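PDB 1WCW: uroporphyrinogen III synthase from Thermus thermophilus, which probably catalyses the conversion of hydroxymethylbilane to uroporphyrinogen III, the ring-closing step of tetrapyrrole biosynthesis. Local coordinates for residues 53-67 / 83-97. Numbering follows the deposited sequence.
Sequences VRALAQGVDLFLATT and LDLEGPLAKAFRLAR
F63 and L89 meet over a ring face: L89 CD2 stands 3.7 Å from the centroid of the F63 ring, 24° off its normal, and is displaced toward the CG rim. The ring reaches this methyl because F63 CG lies anti to the backbone N (chi1 178°). Beneath them, strands 62-65 and 93-96 run parallel, their axes 15° apart, zipped by five backbone bonds from F93 N to D61 O through to R97 N to A65 O. L95 N meets F63 O at 2.9 Å. The connection between the strands runs through helix 68-80 and then helix 86-91, a beta-alpha-beta crossover, with strand 132-137 flanking 62-65 on its other edge, as in the alpha/beta domains of the HemD fold. Where helix 53-57 meets the residues leading into helix 86-91, L85 CD2 packs against V53 CG1 (3.9 Å) and A57 CB, while P88 CB abuts L56 O at 3.5 Å. At the C-terminal ends of the two strands the R97 side chain bends at chi3, and one face of its guanidinium lies over T66 CB; its NH2 bonds weakly to T66 O, and NH1 bonds to Y139 OH and to a glycerol probably taken up from the crystallisation liquor. R94, on strand 93-96, reaches back to the preceding helix 86-91, NH2 donating to L89 O (2.9 Å), while NH1 reaches P111 O.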
# COMPACT_ATOMS: atom_id res chain seq x y z
N VAL A 53 -10.31 -18.66 7.52
CA VAL A 53 -9.53 -19.56 6.66
C VAL A 53 -10.29 -20.85 6.44
O VAL A 53 -10.33 -21.39 5.32
CB VAL A 53 -8.12 -19.83 7.25
CG1 VAL A 53 -7.34 -20.62 6.15
CG2 VAL A 53 -7.35 -18.51 7.51
N ARG A 54 -10.94 -21.36 7.49
CA ARG A 54 -11.76 -22.59 7.33
C ARG A 54 -12.91 -22.39 6.33
O ARG A 54 -13.20 -23.26 5.50
CB ARG A 54 -12.36 -23.01 8.68
CG ARG A 54 -11.33 -23.55 9.65
CD ARG A 54 -11.96 -23.91 11.02
NE ARG A 54 -11.04 -24.70 11.82
CZ ARG A 54 -10.56 -25.89 11.46
NH1 ARG A 54 -9.71 -26.53 12.27
NH2 ARG A 54 -10.92 -26.47 10.31
N ALA A 55 -13.51 -21.20 6.41
CA ALA A 55 -14.58 -20.87 5.48
C ALA A 55 -14.04 -20.85 4.05
O ALA A 55 -14.69 -21.36 3.10
CB ALA A 55 -15.22 -19.53 5.84
N LEU A 56 -12.88 -20.21 3.84
CA LEU A 56 -12.29 -20.22 2.51
C LEU A 56 -12.04 -21.66 2.03
O LEU A 56 -12.24 -22.01 0.84
CB LEU A 56 -10.97 -19.44 2.52
CG LEU A 56 -10.13 -19.47 1.29
CD1 LEU A 56 -10.91 -18.83 0.14
CD2 LEU A 56 -8.82 -18.69 1.56
N ALA A 57 -11.60 -22.55 2.95
CA ALA A 57 -11.29 -23.93 2.56
C ALA A 57 -12.55 -24.74 2.11
O ALA A 57 -12.41 -25.79 1.51
CB ALA A 57 -10.57 -24.66 3.76
N GLN A 58 -13.71 -24.22 2.43
CA GLN A 58 -14.99 -24.85 2.03
C GLN A 58 -15.34 -24.49 0.58
O GLN A 58 -16.28 -25.07 0.02
CB GLN A 58 -16.13 -24.37 2.92
CG GLN A 58 -15.93 -24.66 4.37
CD GLN A 58 -15.73 -26.10 4.60
OE1 GLN A 58 -16.54 -26.95 4.19
NE2 GLN A 58 -14.63 -26.42 5.25
N GLY A 59 -14.58 -23.57 -0.04
CA GLY A 59 -14.84 -23.17 -1.41
C GLY A 59 -15.51 -21.79 -1.46
O GLY A 59 -16.40 -21.41 -0.67
N VAL A 60 -15.06 -21.02 -2.47
CA VAL A 60 -15.60 -19.67 -2.74
C VAL A 60 -15.71 -19.49 -4.26
O VAL A 60 -15.03 -20.17 -5.04
CB VAL A 60 -14.70 -18.53 -2.16
CG1 VAL A 60 -14.61 -18.66 -0.64
CG2 VAL A 60 -13.31 -18.56 -2.76
N ASP A 61 -16.52 -18.52 -4.63
CA ASP A 61 -16.70 -18.29 -6.06
C ASP A 61 -15.71 -17.34 -6.63
O ASP A 61 -15.32 -17.45 -7.79
CB ASP A 61 -18.13 -17.81 -6.24
CG ASP A 61 -19.08 -18.85 -5.78
OD1 ASP A 61 -19.20 -19.85 -6.50
OD2 ASP A 61 -19.62 -18.71 -4.64
N LEU A 62 -15.26 -16.42 -5.79
CA LEU A 62 -14.32 -15.40 -6.22
C LEU A 62 -13.33 -15.16 -5.10
O LEU A 62 -13.68 -15.19 -3.91
CB LEU A 62 -15.08 -14.11 -6.55
CG LEU A 62 -14.33 -12.94 -7.16
CD1 LEU A 62 -15.32 -12.14 -8.04
CD2 LEU A 62 -13.74 -12.12 -6.11
N PHE A 63 -12.09 -14.94 -5.49
CA PHE A 63 -11.02 -14.59 -4.56
C PHE A 63 -10.35 -13.33 -5.07
O PHE A 63 -9.87 -13.26 -6.18
CB PHE A 63 -9.98 -15.73 -4.46
CG PHE A 63 -8.82 -15.41 -3.53
CD1 PHE A 63 -9.00 -15.36 -2.14
CD2 PHE A 63 -7.58 -15.08 -4.03
CE1 PHE A 63 -7.92 -14.96 -1.28
CE2 PHE A 63 -6.53 -14.71 -3.20
CZ PHE A 63 -6.69 -14.63 -1.85
N LEU A 64 -10.30 -12.31 -4.24
CA LEU A 64 -9.71 -11.05 -4.58
C LEU A 64 -8.48 -10.77 -3.68
O LEU A 64 -8.63 -10.58 -2.42
CB LEU A 64 -10.75 -9.93 -4.46
CG LEU A 64 -10.46 -8.60 -5.19
CD1 LEU A 64 -11.77 -7.82 -5.18
CD2 LEU A 64 -9.34 -7.78 -4.56
N ALA A 65 -7.31 -10.78 -4.29
CA ALA A 65 -6.06 -10.51 -3.60
C ALA A 65 -5.68 -9.05 -3.78
O ALA A 65 -5.65 -8.58 -4.92
CB ALA A 65 -4.93 -11.38 -4.20
N THR A 66 -5.28 -8.40 -2.68
CA THR A 66 -4.86 -7.03 -2.76
C THR A 66 -3.38 -6.87 -2.63
O THR A 66 -2.84 -5.91 -3.22
CB THR A 66 -5.56 -6.15 -1.70
OG1 THR A 66 -5.31 -6.66 -0.37
CG2 THR A 66 -7.07 -6.09 -1.94
N THR A 67 -2.67 -7.76 -1.93
CA THR A 67 -1.24 -7.62 -1.79
C THR A 67 -0.52 -8.96 -1.93
O THR A 67 -1.09 -10.06 -1.67
CB THR A 67 -0.85 -6.99 -0.46
OG1 THR A 67 -1.21 -7.87 0.63
CG2 THR A 67 -1.56 -5.66 -0.24
N LEU A 83 -5.10 -27.04 6.33
CA LEU A 83 -6.19 -26.90 5.39
C LEU A 83 -5.69 -26.83 3.97
O LEU A 83 -4.61 -26.34 3.71
CB LEU A 83 -6.96 -25.63 5.72
CG LEU A 83 -7.70 -25.55 7.03
CD1 LEU A 83 -8.19 -24.13 7.23
CD2 LEU A 83 -8.85 -26.56 7.07
N ASP A 84 -6.48 -27.34 3.05
CA ASP A 84 -6.14 -27.24 1.68
C ASP A 84 -6.81 -26.00 1.09
O ASP A 84 -8.06 -25.94 0.96
CB ASP A 84 -6.62 -28.49 0.93
CG ASP A 84 -6.64 -28.29 -0.56
OD1 ASP A 84 -5.74 -27.60 -1.09
OD2 ASP A 84 -7.56 -28.83 -1.21
N LEU A 85 -5.97 -25.00 0.78
CA LEU A 85 -6.49 -23.77 0.17
C LEU A 85 -6.22 -23.78 -1.32
O LEU A 85 -6.92 -23.08 -2.07
CB LEU A 85 -5.82 -22.56 0.82
CG LEU A 85 -6.09 -22.37 2.30
CD1 LEU A 85 -5.47 -21.04 2.72
CD2 LEU A 85 -7.56 -22.35 2.63
N GLU A 86 -5.25 -24.54 -1.78
CA GLU A 86 -4.96 -24.52 -3.22
C GLU A 86 -6.11 -25.05 -4.04
O GLU A 86 -6.41 -24.51 -5.12
CB GLU A 86 -3.68 -25.33 -3.54
CG GLU A 86 -2.45 -24.76 -2.84
CD GLU A 86 -1.17 -25.54 -3.15
OE1 GLU A 86 -0.70 -25.47 -4.30
OE2 GLU A 86 -0.63 -26.21 -2.25
N GLY A 87 -6.79 -26.09 -3.55
CA GLY A 87 -7.91 -26.64 -4.27
C GLY A 87 -9.02 -25.60 -4.45
O GLY A 87 -9.48 -25.32 -5.55
N PRO A 88 -9.55 -25.04 -3.36
CA PRO A 88 -10.61 -24.02 -3.44
C PRO A 88 -10.17 -22.82 -4.28
O PRO A 88 -10.92 -22.28 -5.10
CB PRO A 88 -10.84 -23.62 -1.99
CG PRO A 88 -10.38 -24.84 -1.23
CD PRO A 88 -9.27 -25.47 -1.97
N LEU A 89 -8.95 -22.36 -4.07
CA LEU A 89 -8.46 -21.23 -4.86
C LEU A 89 -8.34 -21.53 -6.35
O LEU A 89 -8.60 -20.66 -7.20
CB LEU A 89 -7.14 -20.68 -4.32
CG LEU A 89 -7.33 -19.97 -2.95
CD1 LEU A 89 -5.95 -19.75 -2.33
CD2 LEU A 89 -8.05 -18.72 -3.09
N ALA A 90 -8.01 -22.78 -6.67
CA ALA A 90 -7.89 -23.16 -8.09
C ALA A 90 -9.24 -23.08 -8.78
O ALA A 90 -9.32 -22.73 -9.98
CB ALA A 90 -7.37 -24.55 -8.19
N LYS A 91 -10.29 -23.40 -8.04
CA LYS A 91 -11.62 -23.38 -8.61
C LYS A 91 -12.22 -21.97 -8.65
O LYS A 91 -13.06 -21.67 -9.51
CB LYS A 91 -12.54 -24.32 -7.85
CG LYS A 91 -12.06 -25.79 -7.99
CD LYS A 91 -12.87 -26.76 -7.15
CE LYS A 91 -12.36 -28.19 -7.34
NZ LYS A 91 -13.33 -29.18 -6.75
N ALA A 92 -11.79 -21.07 -7.77
CA ALA A 92 -12.34 -19.75 -7.75
C ALA A 92 -11.87 -18.88 -8.95
O ALA A 92 -10.81 -19.13 -9.53
CB ALA A 92 -11.89 -19.08 -6.43
N PHE A 93 -12.69 -17.86 -9.24
CA PHE A 93 -12.31 -16.83 -10.20
C PHE A 93 -11.36 -15.94 -9.36
O PHE A 93 -11.76 -15.44 -8.30
CB PHE A 93 -13.52 -16.04 -10.67
CG PHE A 93 -13.23 -15.05 -11.73
CD1 PHE A 93 -12.97 -15.46 -13.04
CD2 PHE A 93 -13.21 -13.72 -11.44
CE1 PHE A 93 -12.69 -14.49 -14.05
CE2 PHE A 93 -12.91 -12.76 -12.45
CZ PHE A 93 -12.65 -13.18 -13.78
N ARG A 94 -10.16 -15.74 -9.84
CA ARG A 94 -9.15 -15.04 -9.06
C ARG A 94 -8.82 -13.70 -9.63
O ARG A 94 -8.45 -13.59 -10.82
CB ARG A 94 -7.90 -15.90 -9.00
CG ARG A 94 -8.10 -17.26 -8.32
CD ARG A 94 -6.79 -18.08 -8.28
NE ARG A 94 -6.25 -18.40 -9.59
CZ ARG A 94 -6.71 -19.39 -10.36
NH1 ARG A 94 -6.11 -19.57 -11.55
NH2 ARG A 94 -7.73 -20.17 -9.96
N LEU A 95 -8.92 -12.66 -8.80
CA LEU A 95 -8.55 -11.32 -9.18
C LEU A 95 -7.40 -10.78 -8.37
O LEU A 95 -7.32 -11.05 -7.14
CB LEU A 95 -9.69 -10.37 -8.96
CG LEU A 95 -10.89 -10.56 -9.85
CD1 LEU A 95 -12.01 -9.68 -9.41
CD2 LEU A 95 -10.52 -10.28 -11.36
N ALA A 96 -6.49 -10.05 -8.98
CA ALA A 96 -5.41 -9.39 -8.20
C ALA A 96 -5.56 -7.91 -8.44
O ALA A 96 -5.77 -7.45 -9.55
CB ALA A 96 -4.11 -9.89 -8.68
N ARG A 97 -5.49 -7.13 -7.37
CA ARG A 97 -5.62 -5.69 -7.50
C ARG A 97 -4.49 -5.11 -8.35
O ARG A 97 -4.75 -4.16 -9.10
CB ARG A 97 -5.62 -5.03 -6.11
CG ARG A 97 -5.84 -3.53 -6.16
CD ARG A 97 -5.82 -2.91 -4.75
NE ARG A 97 -4.58 -3.11 -4.04
CZ ARG A 97 -4.30 -2.61 -2.83
NH1 ARG A 97 -5.18 -1.85 -2.22
NH2 ARG A 97 -3.17 -2.96 -2.27
O HOH W 1 -10.27 -27.53 1.18
O HOH W 2 -13.57 -22.68 -4.49
O HOH W 3 -15.79 -19.88 -9.38
O HOH W 4 -2.30 -3.72 -5.64